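Local structure of ML032222a iGluR (Mnemiopsis leidyi, 4YKI) at residues G13-Q18 against N74-D79; Q18-F23 against F212-G217; D40-L45 against Y53-P58. The protein binds glycine in the extracellular ligand-binding domain of a ctenophore ionotropic glutamate receptor subunit, a family whose ion channels open on binding such amino acids. All coordinates share one frame; numbering follows the deposited sequence.

Interaction 1: residues G13-Q18 against N74-D79; sequences GSVEEQ and NGMIRD
Where strand 9-13 runs out of the parallel sheet and becomes the loop that carries Glu-17 to the glycine pocket, Met-76 of helix 75-81 lies along the backbone of Gly-13 and Ser-14 and touches Val-15. The sulfur does most of the work. Met-76 SD sits 3.5 Å from Ser-14 CA and 3.6 Å from Ser-14 N, with Gly-13 C a little farther off at 3.9 Å. It meets main chain here because the Ser-14 side chain turns the other way, its OG hydrogen-bonded to Ala-89 O.

The shape of the methionine explains the reach. CB, CG and SD run out straight (chi2 179°), which carries the sulfur to the loop, and a bend at chi3 (-77°) then swings the methyl toward the valine. Met-76 CE thus comes to 3.9 Å from Val-15 CG2, while Val-15 CG1 stands 4.2 Å from the sulfur, and the two side chains cross obliquely.

In the fold, strand 9-13 is the middle strand of the order 52-56, 9-13, 87-89, and helix 75-81 belongs to the beta-alpha-beta crossover from strand 52-56 to strand 87-89, which has to pass the middle strand. Met-76 and Ile-77 also pack on Ile-88, so the helix is seated on two adjacent strands. Gly-13 bonds through its backbone with Met-87 and Ala-89.

The contact is buried, no hydrogen bond crosses between its two segments, and it forms part of the second shell of the ligand site. The Met-76 side chain is about 6 Å from the bound glycine and touches the pocket residue Phe-63. Two residues beyond Val-15, Glu-17 contacts glycine and forms a salt bridge with Arg-144, another residue of the pocket.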
loop_
_atom_site.group_PDB
_atom_site.type_symbol
_atom_site.label_atom_id
_atom_site.label_comp_id
_atom_site.label_asym_id
_atom_site.label_seq_id
_atom_site.Cartn_x
_atom_site.Cartn_y
_atom_site.Cartn_z
ATOM N N GLY B 13 -16.595 -12.310 -5.784
ATOM C CA GLY B 13 -15.762 -13.497 -5.762
ATOM C C GLY B 13 -15.033 -13.615 -4.443
ATOM O O GLY B 13 -14.447 -12.629 -3.968
ATOM N N SER B 14 -15.016 -14.808 -3.875
ATOM C CA SER B 14 -14.274 -15.049 -2.656
ATOM C C SER B 14 -14.092 -16.545 -2.444
ATOM O O SER B 14 -14.732 -17.370 -3.120
ATOM C CB SER B 14 -14.968 -14.419 -1.428
ATOM O OG SER B 14 -14.034 -14.191 -0.382
ATOM N N VAL B 15 -13.201 -16.864 -1.514
ATOM C CA VAL B 15 -12.991 -18.214 -1.009
ATOM C C VAL B 15 -12.585 -18.095 0.456
ATOM O O VAL B 15 -12.179 -17.031 0.902
ATOM C CB VAL B 15 -11.874 -18.988 -1.758
ATOM C CG1 VAL B 15 -12.232 -19.237 -3.188
ATOM C CG2 VAL B 15 -10.513 -18.303 -1.656
ATOM N N GLU B 16 -12.641 -19.187 1.202
ATOM C CA GLU B 16 -12.080 -19.170 2.546
ATOM C C GLU B 16 -10.574 -18.942 2.494
ATOM O O GLU B 16 -9.879 -19.566 1.713
ATOM C CB GLU B 16 -12.370 -20.454 3.304
ATOM C CG GLU B 16 -11.735 -20.535 4.675
ATOM C CD GLU B 16 -12.408 -21.601 5.506
ATOM O OE1 GLU B 16 -12.167 -22.799 5.251
ATOM O OE2 GLU B 16 -13.252 -21.261 6.339
ATOM N N GLU B 17 -10.095 -18.033 3.340
ATOM C CA GLU B 17 -8.674 -17.781 3.570
ATOM C C GLU B 17 -8.571 -17.058 4.911
ATOM O O GLU B 17 -8.719 -15.836 4.982
ATOM C CB GLU B 17 -8.055 -16.926 2.463
ATOM C CG GLU B 17 -6.586 -16.592 2.730
ATOM C CD GLU B 17 -5.649 -16.916 1.590
ATOM O OE1 GLU B 17 -5.701 -18.049 1.081
ATOM O OE2 GLU B 17 -4.827 -16.044 1.217
ATOM N N GLN B 18 -8.359 -17.805 5.976
ATOM C CA GLN B 18 -8.415 -17.219 7.305
ATOM C C GLN B 18 -7.189 -16.325 7.490
ATOM O O GLN B 18 -6.102 -16.681 7.055
ATOM C CB GLN B 18 -8.507 -18.320 8.370
ATOM C CG GLN B 18 -9.771 -19.151 8.163
ATOM C CD GLN B 18 -9.958 -20.294 9.124
ATOM O OE1 GLN B 18 -9.241 -20.428 10.109
ATOM N NE2 GLN B 18 -10.950 -21.134 8.842
ATOM N N ASN B 74 -7.690 -18.791 -14.634
ATOM C CA ASN B 74 -8.531 -19.660 -13.816
ATOM C C ASN B 74 -8.888 -18.952 -12.512
ATOM O O ASN B 74 -8.629 -17.750 -12.352
ATOM C CB ASN B 74 -7.868 -21.037 -13.607
ATOM C CG ASN B 74 -6.568 -20.975 -12.866
ATOM O OD1 ASN B 74 -6.203 -19.958 -12.272
ATOM N ND2 ASN B 74 -5.852 -22.085 -12.880
ATOM N N GLY B 75 -9.536 -19.668 -11.605
ATOM C CA GLY B 75 -9.813 -19.138 -10.276
ATOM C C GLY B 75 -10.774 -17.971 -10.250
ATOM O O GLY B 75 -11.595 -17.754 -11.139
ATOM N N MET B 76 -10.656 -17.177 -9.194
ATOM C CA MET B 76 -11.501 -15.992 -9.041
ATOM C C MET B 76 -11.248 -14.992 -10.159
ATOM O O MET B 76 -12.165 -14.294 -10.559
ATOM C CB MET B 76 -11.287 -15.351 -7.661
ATOM C CG MET B 76 -11.887 -16.177 -6.516
ATOM S SD MET B 76 -11.626 -15.456 -4.869
ATOM C CE MET B 76 -9.921 -15.918 -4.658
ATOM N N ILE B 77 -10.006 -14.903 -10.636
ATOM C CA ILE B 77 -9.698 -13.993 -11.733
ATOM C C ILE B 77 -10.558 -14.344 -12.954
ATOM O O ILE B 77 -11.179 -13.476 -13.566
ATOM C CB ILE B 77 -8.204 -14.034 -12.120
ATOM C CG1 ILE B 77 -7.280 -13.689 -10.938
ATOM C CG2 ILE B 77 -7.950 -13.084 -13.289
ATOM C CD1 ILE B 77 -7.385 -12.290 -10.402
ATOM N N ARG B 78 -10.597 -15.629 -13.309
ATOM C CA ARG B 78 -11.372 -16.067 -14.465
ATOM C C ARG B 78 -12.859 -15.775 -14.297
ATOM O O ARG B 78 -13.520 -15.339 -15.237
ATOM C CB ARG B 78 -11.136 -17.560 -14.745
ATOM C CG ARG B 78 -11.923 -18.137 -15.908
ATOM C CD ARG B 78 -11.624 -17.481 -17.248
ATOM N NE ARG B 78 -12.324 -18.176 -18.334
ATOM C CZ ARG B 78 -11.883 -19.274 -18.945
ATOM N NH1 ARG B 78 -10.714 -19.823 -18.640
ATOM N NH2 ARG B 78 -12.629 -19.819 -19.886
ATOM N N ASP B 79 -13.387 -16.005 -13.095
ATOM C CA ASP B 79 -14.802 -15.730 -12.868
ATOM C C ASP B 79 -15.110 -14.251 -13.074
ATOM O O ASP B 79 -16.163 -13.893 -13.585
ATOM C CB ASP B 79 -15.217 -16.143 -11.454
ATOM C CG ASP B 79 -15.531 -17.624 -11.301
ATOM O OD1 ASP B 79 -15.405 -18.405 -12.264
ATOM O OD2 ASP B 79 -15.883 -17.981 -10.149
#

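Interaction 2: residues Q18-F23 against F212-G217; sequences QPFMFF and FEYAFG. With MG (magnesium ion), chain D.
Phe-20 and Tyr-214 meet through the outer carbons of their rings. Phe-20 CZ is 3.6 Å from Tyr-214 CE2 and 3.9 Å from Tyr-214 CD2. The planes stand at 77°, yet the approach is oblique, with the centroids 5.3 Å apart. In each residue CG lies anti to the carbonyl carbon (chi1 -61° in Phe-20, -67° in Tyr-214), which sends the two rings toward one another across a wide backbone separation.

The next shell fixes both rings: Asp-91, Met-109 and Val-191 each touch the phenylalanine and the tyrosine. Tyr-214 OH is hydrogen-bonded to Glu-188 OE1. The Gln-18 to Pro-19 peptide just before Phe-20 is cis, and Phe-20 with Met-21 faces Glu-17 in a classic beta bulge.

One residue back along strand 202-218, Glu-213 OE2 binds magnesium at 2.1 Å, and a metal-bound water donates to Glu-213 OE1 at 2.6 Å. Asp-110, together with Asp-110 and Glu-213 of the second subunit, shares the ion, so the metal joins the two copies in the crystal. Tyr-214 itself touches the bound glycine and lines the ligand pocket, with Phe-20 packed behind it as a second-shell neighbour.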
loop_
_atom_site.group_PDB
_atom_site.type_symbol
_atom_site.label_atom_id
_atom_site.label_comp_id
_atom_site.label_asym_id
_atom_site.label_seq_id
_atom_site.Cartn_x
_atom_site.Cartn_y
_atom_site.Cartn_z
ATOM N N GLN B 18 -8.359 -17.805 5.976
ATOM C CA GLN B 18 -8.415 -17.219 7.305
ATOM C C GLN B 18 -7.189 -16.325 7.490
ATOM O O GLN B 18 -6.102 -16.681 7.055
ATOM C CB GLN B 18 -8.507 -18.320 8.370
ATOM C CG GLN B 18 -9.771 -19.151 8.163
ATOM C CD GLN B 18 -9.958 -20.294 9.124
ATOM O OE1 GLN B 18 -9.241 -20.428 10.109
ATOM N NE2 GLN B 18 -10.950 -21.134 8.842
ATOM N N PRO B 19 -7.354 -15.155 8.128
ATOM C CA PRO B 19 -8.511 -14.644 8.862
ATOM C C PRO B 19 -9.321 -13.642 8.024
ATOM O O PRO B 19 -10.174 -12.941 8.567
ATOM C CB PRO B 19 -7.857 -13.912 10.026
ATOM C CG PRO B 19 -6.658 -13.302 9.408
ATOM C CD PRO B 19 -6.160 -14.326 8.389
ATOM N N PHE B 20 -9.045 -13.568 6.730
ATOM C CA PHE B 20 -9.745 -12.683 5.821
ATOM C C PHE B 20 -11.177 -13.147 5.555
ATOM O O PHE B 20 -12.103 -12.335 5.603
ATOM C CB PHE B 20 -8.934 -12.560 4.539
ATOM C CG PHE B 20 -7.567 -11.972 4.765
ATOM C CD1 PHE B 20 -7.425 -10.640 5.090
ATOM C CD2 PHE B 20 -6.434 -12.762 4.709
ATOM C CE1 PHE B 20 -6.175 -10.097 5.331
ATOM C CE2 PHE B 20 -5.180 -12.224 4.949
ATOM C CZ PHE B 20 -5.048 -10.896 5.263
ATOM N N MET B 21 -11.351 -14.441 5.311
ATOM C CA MET B 21 -12.673 -15.048 5.111
ATOM C C MET B 21 -12.688 -16.432 5.733
ATOM O O MET B 21 -11.734 -17.202 5.588
ATOM C CB MET B 21 -13.051 -15.172 3.641
ATOM C CG MET B 21 -13.453 -13.872 2.980
ATOM S SD MET B 21 -14.908 -13.148 3.760
ATOM C CE MET B 21 -15.818 -12.665 2.311
ATOM N N PHE B 22 -13.805 -16.703 6.410
ATOM C CA PHE B 22 -14.176 -18.001 6.951
ATOM C C PHE B 22 -15.489 -18.386 6.260
ATOM O O PHE B 22 -16.400 -17.562 6.178
ATOM C CB PHE B 22 -14.437 -17.907 8.462
ATOM C CG PHE B 22 -13.233 -17.513 9.295
ATOM C CD1 PHE B 22 -12.798 -16.196 9.349
ATOM C CD2 PHE B 22 -12.604 -18.448 10.095
ATOM C CE1 PHE B 22 -11.713 -15.844 10.129
ATOM C CE2 PHE B 22 -11.533 -18.091 10.887
ATOM C CZ PHE B 22 -11.092 -16.797 10.909
ATOM N N PHE B 23 -15.583 -19.623 5.777
ATOM C CA PHE B 23 -16.786 -20.115 5.094
ATOM C C PHE B 23 -17.322 -21.336 5.826
ATOM O O PHE B 23 -16.658 -22.364 5.902
ATOM C CB PHE B 23 -16.484 -20.474 3.626
ATOM C CG PHE B 23 -17.669 -21.038 2.881
ATOM C CD1 PHE B 23 -18.751 -20.244 2.587
ATOM C CD2 PHE B 23 -17.705 -22.373 2.496
ATOM C CE1 PHE B 23 -19.843 -20.751 1.924
ATOM C CE2 PHE B 23 -18.801 -22.880 1.814
ATOM C CZ PHE B 23 -19.876 -22.070 1.541
ATOM N N PHE B 212 4.351 -6.350 -2.129
ATOM C CA PHE B 212 3.073 -6.258 -2.822
ATOM C C PHE B 212 1.976 -5.866 -1.822
ATOM O O PHE B 212 2.257 -5.609 -0.657
ATOM C CB PHE B 212 2.767 -7.557 -3.594
ATOM C CG PHE B 212 2.683 -8.779 -2.728
ATOM C CD1 PHE B 212 3.807 -9.502 -2.433
ATOM C CD2 PHE B 212 1.467 -9.202 -2.212
ATOM C CE1 PHE B 212 3.744 -10.612 -1.631
ATOM C CE2 PHE B 212 1.396 -10.308 -1.394
ATOM C CZ PHE B 212 2.548 -11.015 -1.107
ATOM N N GLU B 213 0.752 -5.780 -2.318
ATOM C CA GLU B 213 -0.408 -5.370 -1.539
ATOM C C GLU B 213 -1.476 -6.433 -1.613
ATOM O O GLU B 213 -1.557 -7.196 -2.582
ATOM C CB GLU B 213 -1.042 -4.138 -2.172
ATOM C CG GLU B 213 -0.223 -2.902 -2.117
ATOM C CD GLU B 213 -0.234 -2.233 -0.761
ATOM O OE1 GLU B 213 -0.972 -2.674 0.160
ATOM O OE2 GLU B 213 0.478 -1.205 -0.623
ATOM N N TYR B 214 -2.353 -6.432 -0.614
ATOM C CA TYR B 214 -3.682 -6.976 -0.745
ATOM C C TYR B 214 -4.658 -5.862 -1.126
ATOM O O TYR B 214 -4.623 -4.758 -0.575
ATOM C CB TYR B 214 -4.156 -7.626 0.566
ATOM C CG TYR B 214 -3.406 -8.864 0.973
ATOM C CD1 TYR B 214 -2.951 -9.773 0.026
ATOM C CD2 TYR B 214 -3.174 -9.137 2.304
ATOM C CE1 TYR B 214 -2.275 -10.942 0.421
ATOM C CE2 TYR B 214 -2.537 -10.289 2.699
ATOM C CZ TYR B 214 -2.078 -11.183 1.768
ATOM O OH TYR B 214 -1.433 -12.302 2.224
ATOM N N ALA B 215 -5.513 -6.158 -2.095
ATOM C CA ALA B 215 -6.520 -5.247 -2.560
ATOM C C ALA B 215 -7.710 -6.085 -3.009
ATOM O O ALA B 215 -7.681 -7.319 -2.914
ATOM C CB ALA B 215 -5.979 -4.405 -3.704
ATOM N N PHE B 216 -8.778 -5.431 -3.451
ATOM C CA PHE B 216 -9.873 -6.137 -4.108
ATOM C C PHE B 216 -9.621 -6.083 -5.627
ATOM O O PHE B 216 -8.950 -5.174 -6.145
ATOM C CB PHE B 216 -11.227 -5.503 -3.746
ATOM C CG PHE B 216 -11.683 -5.720 -2.314
ATOM C CD1 PHE B 216 -11.053 -6.585 -1.445
ATOM C CD2 PHE B 216 -12.795 -5.044 -1.865
ATOM C CE1 PHE B 216 -11.520 -6.757 -0.145
ATOM C CE2 PHE B 216 -13.263 -5.221 -0.564
ATOM C CZ PHE B 216 -12.613 -6.093 0.270
ATOM N N GLY B 217 -10.175 -7.057 -6.345
ATOM C CA GLY B 217 -10.071 -7.086 -7.800
ATOM C C GLY B 217 -11.316 -6.540 -8.471
ATOM O O GLY B 217 -12.425 -6.794 -8.011
HETATM MG MG MG D . 0.983 -0.175 1.088
HETATM O O HOH W 1 -0.746 -0.900 2.056
HETATM O O HOH W 2 2.572 0.608 -0.054
#

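Interaction 3: residues D40-L45 against Y53-P58; sequences DMVVKL and YEYIQP
Tyr-55 OH is hydrogen-bonded to Asn-39 OD1, on the turn of helix 37-49 just before Val-42, and the same oxygen rests against Val-42, 3.4 Å from its CB. The phenol comes in from the strand against the direction of the valine, so its polar end is held at the helix surface and its oxygen lies amid the two methyls and CB of Val-42.

Tyr-53 takes the same valine differently. Val-42 CG1 stands over the middle of the Tyr-53 ring, 3.7 Å from the centroid and 9° off the normal, a nearly ideal CH-pi contact. With chi1 at 61°, CG of Tyr-53 is placed between its backbone N and carbonyl carbon, which turns one face of the ring to Val-42. Its OH reaches one residue farther, to Val-43 CG2 at 3.4 Å. An alanine at Tyr-53 has no ring to lie under Val-42 CG1 and no hydroxyl beside Val-43, and is likely to open a gap between helix and strand.

Leu-12 of strand 9-13 touches Val-42 and both tyrosines from the sheet. The axes of the short segments, helix 40-45 and strand 53-56, come within 10.8 Å at 151°, close to antiparallel, as expected where a helix leads back into the next parallel strand, here the edge strand of the sheet in this alpha/beta lobe.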
loop_
_atom_site.group_PDB
_atom_site.type_symbol
_atom_site.label_atom_id
_atom_site.label_comp_id
_atom_site.label_asym_id
_atom_site.label_seq_id
_atom_site.Cartn_x
_atom_site.Cartn_y
_atom_site.Cartn_z
ATOM N N ASP B 40 -16.355 -8.230 7.053
ATOM C CA ASP B 40 -16.682 -7.011 7.799
ATOM C C ASP B 40 -16.510 -5.768 6.919
ATOM O O ASP B 40 -17.298 -4.847 7.009
ATOM C CB ASP B 40 -15.814 -6.879 9.064
ATOM C CG ASP B 40 -16.222 -7.808 10.187
ATOM O OD1 ASP B 40 -17.298 -8.430 10.115
ATOM O OD2 ASP B 40 -15.459 -7.853 11.170
ATOM N N MET B 41 -15.485 -5.747 6.068
ATOM C CA MET B 41 -15.304 -4.663 5.108
ATOM C C MET B 41 -16.476 -4.585 4.125
ATOM O O MET B 41 -16.994 -3.505 3.864
ATOM C CB MET B 41 -13.996 -4.859 4.344
ATOM C CG MET B 41 -12.762 -4.727 5.217
ATOM S SD MET B 41 -11.242 -5.310 4.481
ATOM C CE MET B 41 -11.000 -4.144 3.127
ATOM N N VAL B 42 -16.882 -5.731 3.588
ATOM C CA VAL B 42 -17.976 -5.786 2.609
ATOM C C VAL B 42 -19.290 -5.332 3.233
ATOM O O VAL B 42 -20.048 -4.590 2.623
ATOM C CB VAL B 42 -18.118 -7.204 2.017
ATOM C CG1 VAL B 42 -19.411 -7.350 1.226
ATOM C CG2 VAL B 42 -16.933 -7.543 1.138
ATOM N N VAL B 43 -19.558 -5.781 4.452
ATOM C CA VAL B 43 -20.780 -5.390 5.140
ATOM C C VAL B 43 -20.850 -3.867 5.269
ATOM O O VAL B 43 -21.875 -3.250 4.990
ATOM C CB VAL B 43 -20.892 -6.055 6.530
ATOM C CG1 VAL B 43 -21.982 -5.414 7.372
ATOM C CG2 VAL B 43 -21.177 -7.549 6.388
ATOM N N LYS B 44 -19.764 -3.253 5.716
ATOM C CA LYS B 44 -19.736 -1.802 5.857
ATOM C C LYS B 44 -19.876 -1.075 4.511
ATOM O O LYS B 44 -20.592 -0.094 4.414
ATOM C CB LYS B 44 -18.451 -1.377 6.569
ATOM C CG LYS B 44 -18.430 0.051 7.078
ATOM C CD LYS B 44 -19.514 0.344 8.123
ATOM C CE LYS B 44 -19.342 -0.496 9.397
ATOM N NZ LYS B 44 -20.243 -0.087 10.535
ATOM N N LEU B 45 -19.198 -1.565 3.476
ATOM C CA LEU B 45 -19.336 -1.016 2.131
ATOM C C LEU B 45 -20.787 -1.084 1.684
ATOM O O LEU B 45 -21.300 -0.127 1.111
ATOM C CB LEU B 45 -18.453 -1.761 1.128
ATOM C CG LEU B 45 -16.957 -1.477 1.209
ATOM C CD1 LEU B 45 -16.196 -2.477 0.346
ATOM C CD2 LEU B 45 -16.612 -0.051 0.818
ATOM N N TYR B 53 -25.558 -7.935 -1.977
ATOM C CA TYR B 53 -24.484 -8.741 -2.523
ATOM C C TYR B 53 -24.684 -10.211 -2.217
ATOM O O TYR B 53 -25.513 -10.601 -1.382
ATOM C CB TYR B 53 -23.111 -8.271 -1.978
ATOM C CG TYR B 53 -22.995 -8.383 -0.479
ATOM C CD1 TYR B 53 -23.475 -7.377 0.340
ATOM C CD2 TYR B 53 -22.465 -9.517 0.115
ATOM C CE1 TYR B 53 -23.423 -7.478 1.700
ATOM C CE2 TYR B 53 -22.409 -9.631 1.498
ATOM C CZ TYR B 53 -22.898 -8.602 2.285
ATOM O OH TYR B 53 -22.874 -8.664 3.650
ATOM N N GLU B 54 -23.912 -11.023 -2.920
ATOM C CA GLU B 54 -23.742 -12.433 -2.617
ATOM C C GLU B 54 -22.309 -12.788 -2.933
ATOM O O GLU B 54 -21.654 -12.092 -3.701
ATOM C CB GLU B 54 -24.695 -13.297 -3.445
ATOM C CG GLU B 54 -24.389 -13.275 -4.948
ATOM C CD GLU B 54 -25.418 -14.018 -5.755
ATOM O OE1 GLU B 54 -26.360 -13.351 -6.234
ATOM O OE2 GLU B 54 -25.284 -15.254 -5.903
ATOM N N TYR B 55 -21.834 -13.894 -2.374
ATOM C CA TYR B 55 -20.501 -14.386 -2.651
ATOM C C TYR B 55 -20.557 -15.592 -3.576
ATOM O O TYR B 55 -21.406 -16.473 -3.399
ATOM C CB TYR B 55 -19.807 -14.760 -1.346
ATOM C CG TYR B 55 -19.521 -13.624 -0.384
ATOM C CD1 TYR B 55 -18.506 -12.710 -0.638
ATOM C CD2 TYR B 55 -20.240 -13.481 0.788
ATOM C CE1 TYR B 55 -18.230 -11.696 0.245
ATOM C CE2 TYR B 55 -19.973 -12.463 1.681
ATOM C CZ TYR B 55 -18.953 -11.583 1.412
ATOM O OH TYR B 55 -18.633 -10.585 2.310
ATOM N N ILE B 56 -19.650 -15.636 -4.535
ATOM C CA ILE B 56 -19.559 -16.724 -5.513
ATOM C C ILE B 56 -18.123 -17.241 -5.510
ATOM O O ILE B 56 -17.164 -16.498 -5.757
ATOM C CB ILE B 56 -19.937 -16.258 -6.936
ATOM C CG1 ILE B 56 -21.390 -15.744 -6.927
ATOM C CG2 ILE B 56 -19.711 -17.386 -7.993
ATOM C CD1 ILE B 56 -21.976 -15.389 -8.265
ATOM N N GLN B 57 -17.985 -18.528 -5.205
ATOM C CA GLN B 57 -16.684 -19.170 -5.227
ATOM C C GLN B 57 -16.420 -19.822 -6.568
ATOM O O GLN B 57 -17.311 -20.391 -7.165
ATOM C CB GLN B 57 -16.613 -20.234 -4.141
ATOM C CG GLN B 57 -16.960 -19.748 -2.764
ATOM C CD GLN B 57 -16.558 -20.743 -1.716
ATOM O OE1 GLN B 57 -15.374 -21.053 -1.557
ATOM N NE2 GLN B 57 -17.542 -21.266 -0.987
ATOM N N PRO B 58 -15.175 -19.783 -7.046
ATOM C CA PRO B 58 -14.871 -20.507 -8.282
ATOM C C PRO B 58 -14.919 -22.005 -8.044
ATOM O O PRO B 58 -14.470 -22.478 -7.000
ATOM C CB PRO B 58 -13.447 -20.066 -8.614
ATOM C CG PRO B 58 -12.850 -19.792 -7.282
ATOM C CD PRO B 58 -13.971 -19.186 -6.454
#

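How the interactions relate
Interactions 1 and 2 are buried and lie near the glycine pocket, whereas interaction 3 is only partly buried and sits toward the periphery. Interactions 1 and 3 serve the same parallel sheet, through helix 75-81 in one and helix 37-49 in the other, and Pro-58 connects them by packing on Met-76 and Val-15. Interaction 2 instead joins the loop after strand 9-13 to the distant strand 202-218, and it shares Gln-18 with interaction 1. The chemistry follows location: thioether against backbone in the first, a phenylalanine against a ligand-touching tyrosine in the second, aliphatic branches on tyrosines in the third. Met-21, touching Ser-14 and Tyr-55, bridges all three.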